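Local structure of amino acid amide racemase (Ochrobactrum anthropi, 6GIO) at residues G327-R332 and L396-P401; R332-S337 and G344-R349; T370-I375 and F386-L391; I376-Q381 and D417-D422. The protein binds pyridoxal-5'-phosphate and belongs to the class-III aminotransferase family, whose members share the fold of the PLP-dependent aminotransferases. All coordinates share one frame; numbering follows the deposited sequence.

Contact 1 (G327-R332 and L396-P401); sequences GIFADR and LEFMPP
With CG of Phe329 on the far side from the amide nitrogen (chi1 -170°), the ring leaves helix 318-339 toward Phe398, while Phe398 on strand 395-398 has CG beside the backbone N (chi1 -60°) and turns its ring across the path of the incoming one. The result is an edge-to-face (T-shaped) aromatic pair joining helix to sheet in the C-terminal alpha/beta part of this PLP-enzyme fold. The ring centroids of Phe329 and Phe398 lie 5.6 Å apart with their planes at 61°, tilted from a strict right angle. Phenylalanine suits both places, since each ring is buried and a flat, apolar group can offer C-H bonds at its rim and pi electrons on its face. Phe329 also touches Ile353 of the neighbouring strand and Ile409 and Ala412 of helix 406-424, and Phe398 meets Val416 of that helix, so the pair belongs to a wider hydrophobic layer between the helices and the sheet. The closest approach runs from Phe329 CE2 to Phe398 CB, 4.1 Å. The adjoining edge atom, Phe329 CZ, stands 4.2 Å above the plane of the Phe398 ring, displaced toward the rim.

Contact 2 (R332-S337 and G344-R349); sequences RLRRLS and GDVRGR
Val346 is the centre of this contact, packed against Leu333 and Arg334 where helix 318-339 turns back into strand 343-349, a helix-turn-strand unit at the edge of the sheet. A branched, apolar residue fits well, because its methyls can spread over two helix residues at once. CG1 lies anti to the backbone N (chi1 176°), leaving CG2 directed at the helix backbone, 3.8 Å from Arg334 N. CG2 also meets Leu333 CB at 4.1 Å. On the outer flank Arg334 passes across the valine, its CG 3.8 Å from Val346 CB, and the long chain stays extended from CG to NE, bringing one face of the guanidinium over Val346 CG1. Here arginine serves twice, its CG methylene packing on the valine while its charged end remains near solvent. Arg334 NH2 gives Val346 O only a weak hydrogen bond, 3.4 Å long and bent to 141°; the stronger partner of the guanidinium is Asp331, nearly one turn back, in a salt bridge with NH1. Farther out, Ser337 turns back on the helix: its OG donates to Arg334 O at 2.7 Å, and its backbone N binds the same oxygen. On the strand, Gly344 and Asp345 both pair with Asp356, forming a classic beta bulge. From the bulge, Asp345 forms a salt bridge with Arg347 two residues on, and Arg347 also reaches Asp356. Asp345 OD2 receives Arg347 NH1 through its anti lone pair, at 3.0 Å and close to the guanidinium plane.

Contact 3 (T370-I375 and F386-L391); sequences TTTAKI and FTYVGL
Helix 369-382 and strand 384-389 follow each other in the chain, and the return path brings Thr372 CA to 7.4 Å from Tyr388 CA, a gap filled by Thr372 and Ala373 against the tyrosine ring. Thr372 makes the tightest approach with its methyl: CG2 is 3.5 Å from Tyr388 CD2 and equally close to Tyr388 CG, so it lies against the root of the ring. The torsion that places CG2 anti to the backbone N sets OG1 on the other branch, where it makes a weak hydrogen bond back to Pro368 O. A threonine thus meets the tyrosine with carbon and turns its hydroxyl back to the residue just ahead of the helix. Ala373 takes up the next part of the ring, its CA 4.1 Å from Tyr388 CE2; its short side chain lets the aromatic come near the helix backbone. Tyr388 CG sits between the backbone N and the carbonyl carbon (chi1 57°), which brings the ring to the helix at Thr372 and Ala373, and Phe23 meets it edge-to-face. This is the helix-on-sheet layering of an alpha/beta domain: Thr387 and Val389 point to the opposite face of the strand, where Thr387 packs on Leu81 of the second subunit. Farther along the helix, Ile375 meets Phe386, with CG2 4.2 Å from Phe386 CE2. The beta-branched isoleucine also packs on Ile420 and Val423 of helix 406-424, so it fills the space shared by the two helices and the strand. Phe386 CZ approaches the backbone as well, lying 3.8 Å from Ile375 O.

Contact 4 (I376-Q381 and D417-D422); sequences IYRGYQ and DQAIGD
Gly379 and Ala419 make the tight part of this contact, with Ala419 CB pressed to 3.7 Å from Gly379 N. Neither residue has bulk to hold the helices apart, and next to them Arg378 CA and Ala419 CA come within 5.3 Å of each other. Arg378 begins in the same close zone: its CG is 3.8 Å from Ala419 CA, so the aliphatic root of the arginine lies along the neighbouring helix. The axes of segments 376-381 and 417-422 approach to 8.4 Å, and their N-to-C directions differ by 130°, nearer antiparallel than parallel; this is a helix-helix crossing in the helical layer that covers the sheet of the C-terminal alpha/beta part. On its looser side the contact becomes polar, the partly exposed Arg378 reaching the buried Asp422. A bend at chi2 (61°) swings the guanidinium of Arg378 to Asp422, whose OD2 takes two N-H groups in a side-on salt bridge. Arg378 NE makes the shorter and straighter bond, 2.9 Å at 161°, meeting Asp422 OD2 on its anti side; NH2 comes to the same oxygen from above the carboxylate plane, at 3.3 Å. Double donation to one oxygen would be expected to favour the charged form of the aspartate. The rotation of the guanidinium is further fixed from its own helix, where Arg378 NH1 donates to Gln381 OE1 at 2.9 Å, lying above the plane of that carbonyl.

In the fold
Contacts 1 and 2 share helix 318-339 and Arg332, and their centres are about 8 Å apart; Phe398 of contact 1 touches Leu333 of contact 2. Contacts 3 and 4 share helix 369-382, with centres about 11 Å apart. Strands 384-389 and 395-398 are neighbours in one sheet, joined by a probable hydrogen bond from Glu397 N to Thr387 O (2.9 Å), which ties contact 1 to contact 3. Helix 406-424 touches side chains of all three other contacts besides supplying contact 4. The pyridoxal-5'-phosphate pocket is approached from contact 1: Glu397 forms a salt bridge with Lys241, a pocket residue, and Met399 touches the same lysine.

Contact 1 (G327-R332 and L396-P401)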
loop_
_atom_site.group_PDB
_atom_site.type_symbol
_atom_site.label_atom_id
_atom_site.label_comp_id
_atom_site.label_asym_id
_atom_site.label_seq_id
_atom_site.Cartn_x
_atom_site.Cartn_y
_atom_site.Cartn_z
ATOM N N GLY C 327 32.650 0.237 1.756
ATOM C CA GLY C 327 33.957 -0.284 1.291
ATOM C C GLY C 327 34.730 -1.013 2.386
ATOM O O GLY C 327 35.203 -2.143 2.177
ATOM N N ILE C 328 34.857 -0.375 3.553
ATOM C CA ILE C 328 35.438 -1.047 4.743
ATOM C C ILE C 328 34.724 -2.372 5.071
ATOM O O ILE C 328 35.378 -3.407 5.278
ATOM C CB ILE C 328 35.460 -0.115 5.984
ATOM C CG1 ILE C 328 36.307 1.148 5.689
ATOM C CG2 ILE C 328 35.958 -0.864 7.215
ATOM C CD1 ILE C 328 36.001 2.318 6.604
ATOM N N PHE C 329 33.382 -2.352 5.101
ATOM C CA PHE C 329 32.592 -3.550 5.453
ATOM C C PHE C 329 32.817 -4.641 4.407
ATOM O O PHE C 329 33.080 -5.795 4.747
ATOM C CB PHE C 329 31.087 -3.211 5.557
ATOM C CG PHE C 329 30.226 -4.323 6.139
ATOM C CD1 PHE C 329 30.777 -5.408 6.825
ATOM C CD2 PHE C 329 28.848 -4.249 6.039
ATOM C CE1 PHE C 329 29.978 -6.408 7.354
ATOM C CE2 PHE C 329 28.033 -5.241 6.583
ATOM C CZ PHE C 329 28.598 -6.323 7.237
ATOM N N ALA C 330 32.723 -4.262 3.137
ATOM C CA ALA C 330 32.893 -5.211 2.038
ATOM C C ALA C 330 34.281 -5.891 2.112
ATOM O O ALA C 330 34.406 -7.104 1.926
ATOM C CB ALA C 330 32.677 -4.523 0.669
ATOM N N ASP C 331 35.314 -5.101 2.381
ATOM C CA ASP C 331 36.681 -5.627 2.444
ATOM C C ASP C 331 36.892 -6.580 3.604
ATOM O O ASP C 331 37.512 -7.620 3.399
ATOM C CB ASP C 331 37.701 -4.487 2.437
ATOM C CG ASP C 331 37.784 -3.817 1.083
ATOM O OD1 ASP C 331 37.496 -4.514 0.065
ATOM O OD2 ASP C 331 38.151 -2.619 1.028
ATOM N N ARG C 332 36.326 -6.277 4.776
ATOM C CA ARG C 332 36.316 -7.250 5.906
ATOM C C ARG C 332 35.719 -8.570 5.453
ATOM O O ARG C 332 36.288 -9.618 5.640
ATOM C CB ARG C 332 35.547 -6.726 7.133
ATOM C CG ARG C 332 36.180 -5.511 7.802
ATOM C CD ARG C 332 37.470 -5.829 8.578
ATOM N NE ARG C 332 37.268 -6.937 9.526
ATOM C CZ ARG C 332 36.862 -6.809 10.791
ATOM N NH1 ARG C 332 36.647 -5.611 11.304
ATOM N NH2 ARG C 332 36.677 -7.876 11.554
ATOM N N LEU C 396 23.860 -14.174 1.098
ATOM C CA LEU C 396 23.624 -13.421 2.300
ATOM C C LEU C 396 23.454 -11.977 1.882
ATOM O O LEU C 396 24.247 -11.457 1.097
ATOM C CB LEU C 396 24.786 -13.544 3.280
ATOM C CG LEU C 396 25.186 -14.943 3.739
ATOM C CD1 LEU C 396 26.296 -14.832 4.741
ATOM C CD2 LEU C 396 24.012 -15.720 4.265
ATOM N N GLU C 397 22.408 -11.343 2.407
ATOM C CA GLU C 397 22.102 -9.933 2.136
ATOM C C GLU C 397 22.412 -9.045 3.358
ATOM O O GLU C 397 21.988 -9.354 4.496
ATOM C CB GLU C 397 20.608 -9.770 1.784
ATOM C CG GLU C 397 20.190 -8.308 1.716
ATOM C CD GLU C 397 18.822 -8.101 1.104
ATOM O OE1 GLU C 397 17.845 -7.886 1.826
ATOM O OE2 GLU C 397 18.734 -8.114 -0.117
ATOM N N PHE C 398 23.148 -7.965 3.111
ATOM C CA PHE C 398 23.464 -6.955 4.132
ATOM C C PHE C 398 23.012 -5.598 3.616
ATOM O O PHE C 398 23.583 -5.040 2.648
ATOM C CB PHE C 398 24.955 -6.952 4.485
ATOM C CG PHE C 398 25.440 -8.276 5.027
ATOM C CD1 PHE C 398 25.098 -8.689 6.295
ATOM C CD2 PHE C 398 26.178 -9.120 4.247
ATOM C CE1 PHE C 398 25.496 -9.936 6.794
ATOM C CE2 PHE C 398 26.587 -10.362 4.737
ATOM C CZ PHE C 398 26.251 -10.775 6.014
ATOM N N MET C 399 21.953 -5.098 4.243
ATOM C CA MET C 399 21.332 -3.817 3.897
ATOM C C MET C 399 21.203 -3.007 5.167
ATOM O O MET C 399 20.110 -2.651 5.554
ATOM C CB MET C 399 19.932 -4.080 3.308
ATOM C CG MET C 399 19.997 -4.762 1.944
ATOM S SD MET C 399 20.426 -3.587 0.638
ATOM C CE MET C 399 18.953 -2.598 0.560
ATOM N N PRO C 400 22.318 -2.771 5.869
ATOM C CA PRO C 400 22.149 -2.136 7.180
ATOM C C PRO C 400 21.707 -0.671 7.057
ATOM O O PRO C 400 21.886 -0.057 5.986
ATOM C CB PRO C 400 23.547 -2.225 7.801
ATOM C CG PRO C 400 24.500 -2.330 6.647
ATOM C CD PRO C 400 23.739 -3.032 5.552
ATOM N N PRO C 401 21.219 -0.083 8.170
ATOM C CA PRO C 401 20.993 1.364 8.199
ATOM C C PRO C 401 22.248 2.128 7.749
ATOM O O PRO C 401 23.396 1.694 8.011
ATOM C CB PRO C 401 20.691 1.624 9.662
ATOM C CG PRO C 401 20.167 0.327 10.180
ATOM C CD PRO C 401 21.010 -0.693 9.492
#

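Contact 2 (R332-S337 and G344-R349)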
loop_
_atom_site.group_PDB
_atom_site.type_symbol
_atom_site.label_atom_id
_atom_site.label_comp_id
_atom_site.label_asym_id
_atom_site.label_seq_id
_atom_site.Cartn_x
_atom_site.Cartn_y
_atom_site.Cartn_z
ATOM N N ARG C 332 36.326 -6.277 4.776
ATOM C CA ARG C 332 36.316 -7.250 5.906
ATOM C C ARG C 332 35.719 -8.570 5.453
ATOM O O ARG C 332 36.288 -9.618 5.640
ATOM C CB ARG C 332 35.547 -6.726 7.133
ATOM C CG ARG C 332 36.180 -5.511 7.802
ATOM C CD ARG C 332 37.470 -5.829 8.578
ATOM N NE ARG C 332 37.268 -6.937 9.526
ATOM C CZ ARG C 332 36.862 -6.809 10.791
ATOM N NH1 ARG C 332 36.647 -5.611 11.304
ATOM N NH2 ARG C 332 36.677 -7.876 11.554
ATOM N N LEU C 333 34.555 -8.507 4.820
ATOM C CA LEU C 333 33.899 -9.710 4.351
ATOM C C LEU C 333 34.733 -10.472 3.334
ATOM O O LEU C 333 34.908 -11.678 3.453
ATOM C CB LEU C 333 32.513 -9.356 3.807
ATOM C CG LEU C 333 31.517 -8.887 4.863
ATOM C CD1 LEU C 333 30.304 -8.252 4.197
ATOM C CD2 LEU C 333 31.099 -10.055 5.750
ATOM N N ARG C 334 35.285 -9.786 2.351
ATOM C CA ARG C 334 36.186 -10.462 1.403
ATOM C C ARG C 334 37.328 -11.228 2.056
ATOM O O ARG C 334 37.600 -12.376 1.695
ATOM C CB ARG C 334 36.820 -9.476 0.437
ATOM C CG ARG C 334 35.994 -9.263 -0.768
ATOM C CD ARG C 334 36.634 -8.330 -1.788
ATOM N NE ARG C 334 35.507 -7.742 -2.502
ATOM C CZ ARG C 334 35.006 -6.528 -2.302
ATOM N NH1 ARG C 334 35.574 -5.674 -1.463
ATOM N NH2 ARG C 334 33.946 -6.157 -2.996
ATOM N N ARG C 335 38.025 -10.583 2.985
ATOM C CA ARG C 335 39.151 -11.230 3.666
ATOM C C ARG C 335 38.708 -12.492 4.439
ATOM O O ARG C 335 39.508 -13.410 4.637
ATOM C CB ARG C 335 39.894 -10.253 4.583
ATOM C CG ARG C 335 40.647 -9.120 3.883
ATOM C CD ARG C 335 41.571 -8.397 4.872
ATOM N NE ARG C 335 42.331 -9.389 5.670
ATOM C CZ ARG C 335 43.659 -9.589 5.646
ATOM N NH1 ARG C 335 44.483 -8.842 4.916
ATOM N NH2 ARG C 335 44.178 -10.550 6.397
ATOM N N LEU C 336 37.435 -12.578 4.819
ATOM C CA LEU C 336 36.933 -13.786 5.449
ATOM C C LEU C 336 36.965 -14.992 4.506
ATOM O O LEU C 336 36.916 -16.151 4.970
ATOM C CB LEU C 336 35.524 -13.590 6.018
ATOM C CG LEU C 336 35.391 -12.514 7.125
ATOM C CD1 LEU C 336 33.945 -12.397 7.545
ATOM C CD2 LEU C 336 36.265 -12.783 8.356
ATOM N N SER C 337 37.070 -14.752 3.202
ATOM C CA SER C 337 37.133 -15.891 2.268
ATOM C C SER C 337 38.457 -16.663 2.400
ATOM O O SER C 337 38.510 -17.834 2.032
ATOM C CB SER C 337 36.928 -15.491 0.807
ATOM O OG SER C 337 37.999 -14.725 0.358
ATOM N N GLY C 344 32.148 -17.366 -1.863
ATOM C CA GLY C 344 32.596 -17.310 -3.259
ATOM C C GLY C 344 32.740 -15.913 -3.828
ATOM O O GLY C 344 33.590 -15.676 -4.715
ATOM N N ASP C 345 31.912 -14.975 -3.359
ATOM C CA ASP C 345 31.930 -13.597 -3.894
ATOM C C ASP C 345 31.369 -12.659 -2.830
ATOM O O ASP C 345 30.560 -13.060 -1.988
ATOM C CB ASP C 345 31.062 -13.527 -5.153
ATOM C CG ASP C 345 31.337 -12.299 -6.031
ATOM O OD1 ASP C 345 32.418 -11.680 -5.952
ATOM O OD2 ASP C 345 30.449 -11.982 -6.848
ATOM N N VAL C 346 31.834 -11.414 -2.869
ATOM C CA VAL C 346 31.296 -10.330 -2.093
ATOM C C VAL C 346 31.092 -9.245 -3.122
ATOM O O VAL C 346 32.048 -8.823 -3.765
ATOM C CB VAL C 346 32.276 -9.853 -0.970
ATOM C CG1 VAL C 346 31.695 -8.643 -0.229
ATOM C CG2 VAL C 346 32.577 -10.982 0.017
ATOM N N ARG C 347 29.837 -8.841 -3.347
ATOM C CA ARG C 347 29.544 -7.877 -4.448
ATOM C C ARG C 347 28.519 -6.892 -3.956
ATOM O O ARG C 347 27.932 -7.056 -2.892
ATOM C CB ARG C 347 29.073 -8.600 -5.720
ATOM C CG ARG C 347 27.943 -9.616 -5.505
ATOM C CD ARG C 347 27.378 -10.191 -6.822
ATOM N NE ARG C 347 26.309 -11.149 -6.526
ATOM C CZ ARG C 347 26.470 -12.467 -6.445
ATOM N NH1 ARG C 347 27.637 -13.018 -6.666
ATOM N NH2 ARG C 347 25.463 -13.245 -6.124
ATOM N N GLY C 348 28.325 -5.838 -4.706
ATOM C CA GLY C 348 27.372 -4.823 -4.293
ATOM C C GLY C 348 27.899 -3.453 -4.576
ATOM O O GLY C 348 28.898 -3.296 -5.288
ATOM N N ARG C 349 27.220 -2.452 -4.044
ATOM C CA ARG C 349 27.777 -1.126 -4.023
ATOM C C ARG C 349 27.459 -0.514 -2.703
ATOM O O ARG C 349 26.316 -0.642 -2.225
ATOM C CB ARG C 349 27.223 -0.263 -5.105
ATOM C CG ARG C 349 27.387 -0.762 -6.497
ATOM C CD ARG C 349 27.024 0.396 -7.400
ATOM N NE ARG C 349 27.067 0.088 -8.830
ATOM C CZ ARG C 349 28.141 0.197 -9.599
ATOM N NH1 ARG C 349 29.301 0.562 -9.072
ATOM N NH2 ARG C 349 28.064 -0.069 -10.905
#

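Contact 3 (T370-I375 and F386-L391)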
loop_
_atom_site.group_PDB
_atom_site.type_symbol
_atom_site.label_atom_id
_atom_site.label_comp_id
_atom_site.label_asym_id
_atom_site.label_seq_id
_atom_site.Cartn_x
_atom_site.Cartn_y
_atom_site.Cartn_z
ATOM N N THR C 370 19.798 -24.973 3.212
ATOM C CA THR C 370 19.880 -25.326 4.625
ATOM C C THR C 370 21.147 -24.761 5.327
ATOM O O THR C 370 21.087 -24.279 6.485
ATOM C CB THR C 370 19.717 -26.853 4.856
ATOM O OG1 THR C 370 19.977 -27.142 6.233
ATOM C CG2 THR C 370 20.667 -27.643 4.046
ATOM N N THR C 371 22.282 -24.782 4.631
ATOM C CA THR C 371 23.501 -24.167 5.122
ATOM C C THR C 371 23.326 -22.655 5.274
ATOM O O THR C 371 23.639 -22.101 6.315
ATOM C CB THR C 371 24.671 -24.464 4.167
ATOM O OG1 THR C 371 24.825 -25.872 4.095
ATOM C CG2 THR C 371 25.988 -23.834 4.625
ATOM N N THR C 372 22.800 -22.003 4.246
ATOM C CA THR C 372 22.565 -20.564 4.290
ATOM C C THR C 372 21.613 -20.174 5.441
ATOM O O THR C 372 21.893 -19.256 6.200
ATOM C CB THR C 372 22.025 -20.114 2.925
ATOM O OG1 THR C 372 22.943 -20.575 1.912
ATOM C CG2 THR C 372 21.843 -18.595 2.840
ATOM N N ALA C 373 20.529 -20.904 5.607
ATOM C CA ALA C 373 19.603 -20.664 6.743
ATOM C C ALA C 373 20.268 -20.838 8.117
ATOM O O ALA C 373 19.975 -20.093 9.036
ATOM C CB ALA C 373 18.351 -21.550 6.645
ATOM N N LYS C 374 21.182 -21.794 8.232
ATOM C CA LYS C 374 21.895 -22.028 9.469
ATOM C C LYS C 374 22.819 -20.889 9.771
ATOM O O LYS C 374 23.003 -20.534 10.932
ATOM C CB LYS C 374 22.714 -23.327 9.406
ATOM C CG LYS C 374 21.861 -24.560 9.570
ATOM C CD LYS C 374 22.711 -25.806 9.547
ATOM C CE LYS C 374 21.817 -27.025 9.627
ATOM N NZ LYS C 374 22.614 -28.276 9.778
ATOM N N ILE C 375 23.441 -20.324 8.741
ATOM C CA ILE C 375 24.301 -19.160 8.958
ATOM C C ILE C 375 23.491 -17.959 9.517
ATOM O O ILE C 375 23.937 -17.272 10.452
ATOM C CB ILE C 375 25.057 -18.784 7.670
ATOM C CG1 ILE C 375 26.060 -19.904 7.325
ATOM C CG2 ILE C 375 25.765 -17.452 7.833
ATOM C CD1 ILE C 375 26.597 -19.830 5.922
ATOM N N PHE C 386 20.261 -10.745 9.821
ATOM C CA PHE C 386 20.410 -10.575 8.360
ATOM C C PHE C 386 19.592 -11.612 7.636
ATOM O O PHE C 386 18.874 -12.397 8.280
ATOM C CB PHE C 386 21.892 -10.514 7.916
ATOM C CG PHE C 386 22.757 -11.632 8.450
ATOM C CD1 PHE C 386 23.217 -11.616 9.773
ATOM C CD2 PHE C 386 23.162 -12.675 7.621
ATOM C CE1 PHE C 386 24.019 -12.635 10.270
ATOM C CE2 PHE C 386 23.967 -13.704 8.112
ATOM C CZ PHE C 386 24.383 -13.688 9.438
ATOM N N THR C 387 19.669 -11.606 6.300
ATOM C CA THR C 387 18.784 -12.448 5.474
ATOM C C THR C 387 19.563 -13.055 4.340
ATOM O O THR C 387 20.748 -12.812 4.219
ATOM C CB THR C 387 17.624 -11.630 4.894
ATOM O OG1 THR C 387 18.145 -10.620 4.024
ATOM C CG2 THR C 387 16.844 -10.966 6.004
ATOM N N TYR C 388 18.902 -13.857 3.506
ATOM C CA TYR C 388 19.480 -14.202 2.215
ATOM C C TYR C 388 18.537 -13.964 1.033
ATOM O O TYR C 388 17.312 -13.944 1.164
ATOM C CB TYR C 388 19.959 -15.640 2.180
ATOM C CG TYR C 388 18.906 -16.662 2.501
ATOM C CD1 TYR C 388 18.031 -17.139 1.539
ATOM C CD2 TYR C 388 18.808 -17.164 3.784
ATOM C CE1 TYR C 388 17.081 -18.106 1.850
ATOM C CE2 TYR C 388 17.881 -18.118 4.104
ATOM C CZ TYR C 388 17.024 -18.591 3.149
ATOM O OH TYR C 388 16.125 -19.546 3.554
ATOM N N VAL C 389 19.151 -13.810 -0.124
ATOM C CA VAL C 389 18.432 -13.595 -1.355
ATOM C C VAL C 389 19.013 -14.492 -2.416
ATOM O O VAL C 389 19.833 -15.370 -2.119
ATOM C CB VAL C 389 18.498 -12.107 -1.772
ATOM C CG1 VAL C 389 17.799 -11.269 -0.704
ATOM C CG2 VAL C 389 19.929 -11.638 -2.019
ATOM N N GLY C 390 18.522 -14.335 -3.640
ATOM C CA GLY C 390 19.156 -14.945 -4.816
ATOM C C GLY C 390 18.287 -15.992 -5.464
ATOM O O GLY C 390 17.498 -16.644 -4.818
ATOM N N LEU C 391 18.449 -16.175 -6.758
ATOM C CA LEU C 391 17.684 -17.207 -7.461
ATOM C C LEU C 391 18.016 -18.617 -6.936
ATOM O O LEU C 391 17.234 -19.521 -7.147
ATOM C CB LEU C 391 17.939 -17.121 -8.971
ATOM C CG LEU C 391 17.570 -15.763 -9.610
ATOM C CD1 LEU C 391 17.944 -15.694 -11.085
ATOM C CD2 LEU C 391 16.105 -15.415 -9.433
#

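Contact 4 (I376-Q381 and D417-D422)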
loop_
_atom_site.group_PDB
_atom_site.type_symbol
_atom_site.label_atom_id
_atom_site.label_comp_id
_atom_site.label_asym_id
_atom_site.label_seq_id
_atom_site.Cartn_x
_atom_site.Cartn_y
_atom_site.Cartn_z
ATOM N N ILE C 376 22.305 -17.705 8.964
ATOM C CA ILE C 376 21.423 -16.634 9.485
ATOM C C ILE C 376 20.996 -16.911 10.943
ATOM O O ILE C 376 20.979 -16.011 11.792
ATOM C CB ILE C 376 20.108 -16.512 8.674
ATOM C CG1 ILE C 376 20.362 -16.322 7.179
ATOM C CG2 ILE C 376 19.282 -15.364 9.190
ATOM C CD1 ILE C 376 21.131 -15.090 6.819
ATOM N N TYR C 377 20.596 -18.153 11.203
ATOM C CA TYR C 377 20.159 -18.536 12.548
ATOM C C TYR C 377 21.279 -18.388 13.570
ATOM O O TYR C 377 21.093 -17.867 14.681
ATOM C CB TYR C 377 19.678 -19.969 12.554
ATOM C CG TYR C 377 19.286 -20.418 13.918
ATOM C CD1 TYR C 377 18.017 -20.175 14.395
ATOM C CD2 TYR C 377 20.181 -21.102 14.729
ATOM C CE1 TYR C 377 17.635 -20.592 15.653
ATOM C CE2 TYR C 377 19.809 -21.526 15.992
ATOM C CZ TYR C 377 18.535 -21.258 16.444
ATOM O OH TYR C 377 18.169 -21.665 17.697
ATOM N N ARG C 378 22.459 -18.841 13.216
ATOM C CA ARG C 378 23.579 -18.671 14.119
ATOM C C ARG C 378 23.965 -17.198 14.261
ATOM O O ARG C 378 24.365 -16.763 15.352
ATOM C CB ARG C 378 24.763 -19.513 13.669
ATOM C CG ARG C 378 25.954 -19.520 14.612
ATOM C CD ARG C 378 25.558 -20.087 15.971
ATOM N NE ARG C 378 26.692 -20.142 16.882
ATOM C CZ ARG C 378 26.583 -20.299 18.204
ATOM N NH1 ARG C 378 25.386 -20.392 18.778
ATOM N NH2 ARG C 378 27.664 -20.321 18.950
ATOM N N GLY C 379 23.875 -16.428 13.169
ATOM C CA GLY C 379 24.036 -14.962 13.251
ATOM C C GLY C 379 23.129 -14.321 14.304
ATOM O O GLY C 379 23.544 -13.521 15.149
ATOM N N TYR C 380 21.872 -14.661 14.210
ATOM C CA TYR C 380 20.872 -14.232 15.148
ATOM C C TYR C 380 21.270 -14.590 16.601
ATOM O O TYR C 380 21.196 -13.739 17.483
ATOM C CB TYR C 380 19.528 -14.853 14.745
ATOM C CG TYR C 380 18.594 -15.055 15.886
ATOM C CD1 TYR C 380 17.835 -13.984 16.376
ATOM C CD2 TYR C 380 18.473 -16.319 16.511
ATOM C CE1 TYR C 380 16.980 -14.162 17.440
ATOM C CE2 TYR C 380 17.623 -16.502 17.587
ATOM C CZ TYR C 380 16.881 -15.422 18.037
ATOM O OH TYR C 380 16.013 -15.562 19.080
ATOM N N GLN C 381 21.725 -15.812 16.850
ATOM C CA GLN C 381 22.113 -16.182 18.237
ATOM C C GLN C 381 23.346 -15.402 18.683
ATOM O O GLN C 381 23.491 -15.101 19.830
ATOM C CB GLN C 381 22.434 -17.658 18.336
ATOM C CG GLN C 381 21.302 -18.563 18.030
ATOM C CD GLN C 381 21.718 -20.008 18.270
ATOM O OE1 GLN C 381 22.663 -20.499 17.669
ATOM N NE2 GLN C 381 21.011 -20.684 19.156
ATOM N N ASP C 417 31.737 -14.121 10.487
ATOM C CA ASP C 417 32.884 -15.013 10.533
ATOM C C ASP C 417 32.591 -16.187 11.466
ATOM O O ASP C 417 32.724 -17.347 11.098
ATOM C CB ASP C 417 34.112 -14.191 10.985
ATOM C CG ASP C 417 35.369 -15.021 11.179
ATOM O OD1 ASP C 417 35.374 -16.254 11.015
ATOM O OD2 ASP C 417 36.365 -14.407 11.564
ATOM N N GLN C 418 32.133 -15.881 12.662
ATOM C CA GLN C 418 31.859 -16.923 13.638
ATOM C C GLN C 418 30.676 -17.784 13.233
ATOM O O GLN C 418 30.676 -19.004 13.474
ATOM C CB GLN C 418 31.611 -16.290 15.011
ATOM C CG GLN C 418 31.529 -17.327 16.135
ATOM C CD GLN C 418 32.867 -17.994 16.399
ATOM O OE1 GLN C 418 32.968 -19.212 16.519
ATOM N NE2 GLN C 418 33.897 -17.196 16.459
ATOM N N ALA C 419 29.653 -17.162 12.632
ATOM C CA ALA C 419 28.459 -17.918 12.229
ATOM C C ALA C 419 28.768 -18.940 11.092
ATOM O O ALA C 419 28.349 -20.092 11.147
ATOM C CB ALA C 419 27.305 -16.980 11.846
ATOM N N ILE C 420 29.504 -18.498 10.077
ATOM C CA ILE C 420 29.929 -19.376 8.958
ATOM C C ILE C 420 30.777 -20.552 9.474
ATOM O O ILE C 420 30.568 -21.697 9.082
ATOM C CB ILE C 420 30.740 -18.594 7.916
ATOM C CG1 ILE C 420 29.837 -17.577 7.220
ATOM C CG2 ILE C 420 31.297 -19.538 6.882
ATOM C CD1 ILE C 420 30.522 -16.607 6.289
ATOM N N GLY C 421 31.729 -20.243 10.354
ATOM C CA GLY C 421 32.613 -21.239 10.928
ATOM C C GLY C 421 31.838 -22.236 11.732
ATOM O O GLY C 421 32.061 -23.428 11.608
ATOM N N ASP C 422 30.912 -21.762 12.558
ATOM C CA ASP C 422 30.153 -22.670 13.443
ATOM C C ASP C 422 29.277 -23.588 12.606
ATOM O O ASP C 422 29.073 -24.737 12.953
ATOM C CB ASP C 422 29.267 -21.896 14.425
ATOM C CG ASP C 422 30.067 -21.142 15.491
ATOM O OD1 ASP C 422 31.264 -21.381 15.634
ATOM O OD2 ASP C 422 29.488 -20.310 16.205
#